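Local atomic coordinates of NUDIX hydrolase (Nitrosomonas europaea, PDB entry 2B0V), a protein that probably hydrolyses nucleoside di- and triphosphates and thiamine diphosphate as a magnesium-dependent Nudix hydrolase. Residues E67-T70 and G71-H74. Residues are numbered along the deposited sequence; the frame is centred on the assembly and turned at random.
Sequences EVLT and GIYH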
loop_
_atom_site.group_PDB
_atom_site.type_symbol
_atom_site.label_atom_id
_atom_site.label_comp_id
_atom_site.label_asym_id
_atom_site.label_seq_id
_atom_site.Cartn_x
_atom_site.Cartn_y
_atom_site.Cartn_z
ATOM N N GLU A 67 -3.743 5.781 -10.587
ATOM C CA GLU A 67 -4.771 6.645 -11.184
ATOM C C GLU A 67 -5.007 7.946 -10.395
ATOM O O GLU A 67 -5.189 9.004 -10.984
ATOM C CB GLU A 67 -6.064 5.872 -11.340
ATOM C CG GLU A 67 -5.894 4.652 -12.298
ATOM C CD GLU A 67 -7.160 3.825 -12.442
ATOM O OE1 GLU A 67 -7.725 3.367 -11.427
ATOM O OE2 GLU A 67 -7.580 3.606 -13.592
ATOM N N VAL A 68 -5.117 7.815 -9.062
ATOM C CA VAL A 68 -5.395 8.942 -8.132
ATOM C C VAL A 68 -4.643 8.772 -6.825
ATOM O O VAL A 68 -4.268 7.641 -6.453
ATOM C CB VAL A 68 -6.900 9.062 -7.772
ATOM C CG1 VAL A 68 -7.747 9.438 -8.994
ATOM C CG2 VAL A 68 -7.447 7.796 -7.079
ATOM N N LEU A 69 -4.476 9.903 -6.134
ATOM C CA LEU A 69 -4.073 9.920 -4.734
ATOM C C LEU A 69 -5.360 9.802 -3.930
ATOM O O LEU A 69 -6.365 10.477 -4.251
ATOM C CB LEU A 69 -3.408 11.256 -4.443
ATOM C CG LEU A 69 -2.892 11.476 -3.043
ATOM C CD1 LEU A 69 -1.632 10.613 -2.850
ATOM C CD2 LEU A 69 -2.595 12.994 -2.942
ATOM N N THR A 70 -5.342 8.980 -2.891
ATOM C CA THR A 70 -6.532 8.867 -2.047
ATOM C C THR A 70 -6.374 9.521 -0.680
ATOM O O THR A 70 -7.391 9.873 -0.058
ATOM C CB THR A 70 -6.994 7.411 -1.847
ATOM O OG1 THR A 70 -5.919 6.651 -1.278
ATOM C CG2 THR A 70 -7.404 6.796 -3.181
ATOM N N GLY A 71 -5.138 9.658 -0.197
ATOM C CA GLY A 71 -4.919 10.344 1.070
ATOM C C GLY A 71 -3.465 10.298 1.478
ATOM O O GLY A 71 -2.699 9.488 0.955
ATOM N N ILE A 72 -3.088 11.226 2.361
ATOM C CA ILE A 72 -1.740 11.224 2.946
ATOM C C ILE A 72 -1.895 11.189 4.451
ATOM O O ILE A 72 -2.550 12.059 5.012
ATOM C CB ILE A 72 -1.001 12.513 2.528
ATOM C CG1 ILE A 72 -0.956 12.598 0.990
ATOM C CG2 ILE A 72 0.442 12.540 3.138
ATOM C CD1 ILE A 72 -0.426 13.971 0.459
ATOM N N TYR A 73 -1.303 10.176 5.070
ATOM C CA TYR A 73 -1.558 9.902 6.503
ATOM C C TYR A 73 -0.310 10.104 7.295
ATOM O O TYR A 73 0.730 9.545 6.955
ATOM C CB TYR A 73 -2.076 8.432 6.705
ATOM C CG TYR A 73 -3.320 8.168 5.868
ATOM C CD1 TYR A 73 -4.603 8.427 6.395
ATOM C CD2 TYR A 73 -3.219 7.741 4.541
ATOM C CE1 TYR A 73 -5.753 8.220 5.620
ATOM C CE2 TYR A 73 -4.371 7.566 3.755
ATOM C CZ TYR A 73 -5.629 7.829 4.312
ATOM O OH TYR A 73 -6.755 7.666 3.548
ATOM N N HIS A 74 -0.406 10.929 8.332
ATOM C CA HIS A 74 0.756 11.301 9.112
ATOM C C HIS A 74 0.504 10.763 10.511
ATOM O O HIS A 74 -0.369 11.245 11.213
ATOM C CB HIS A 74 0.862 12.849 9.073
ATOM C CG HIS A 74 1.970 13.419 9.908
ATOM N ND1 HIS A 74 2.095 14.771 10.130
ATOM C CD2 HIS A 74 2.967 12.825 10.602
ATOM C CE1 HIS A 74 3.146 14.997 10.896
ATOM N NE2 HIS A 74 3.675 13.830 11.229
HETATM O O HOH W 1 -6.861 6.167 1.218
#
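Leu69 and Ile72 meet on one face of strand 62-77, and Thr70 and Tyr73 are joined through a water on the other, around a classic beta bulge in the 62-77/82-96 hairpin of the Nudix fold. The backbones of Thr70 and Gly71 both hydrogen-bond with Thr88, and Thr70 has phi/psi of -108/-24°, off the extended values of its neighbours, as the first position of such a bulge does. Residues three apart on a regular strand point to opposite faces; the extra residue brings each pair onto a shared one. The short axes of 67-70 and 71-74 differ by 33°, a bend consistent with the bulge.

The apolar pair touches through single methyls, Leu69 CD2 lying 4.2 Å from Ile72 CD1, with the two side chains crossing at a slant. Consistent with this contact, Ile72 sets CG1 anti to its carbonyl carbon (chi1 -57°) and extends beyond it, so that CD1 reaches back toward Leu69. Across the hairpin, Leu69 also rests on Phe89, and Ile72 on Leu85 and Phe87.

The polar pair makes no direct bond. Water 1 sits 2.7 Å from Thr70 OG1 and gives a hydrogen to Tyr73 OH at 2.8 Å. Thr70 OG1 is also 3.3 Å from Gly71 N, at an angle too poor for a hydrogen bond; it does make a weak one to Thr88 O. One layer further out, helix 128-137 packs against this face, Thr70 touching Tyr136 and Tyr73 touching Leu128. Besides accepting from the water, the phenol is anchored to that helix by a hydrogen bond between Tyr73 OH and Asp135 OD2.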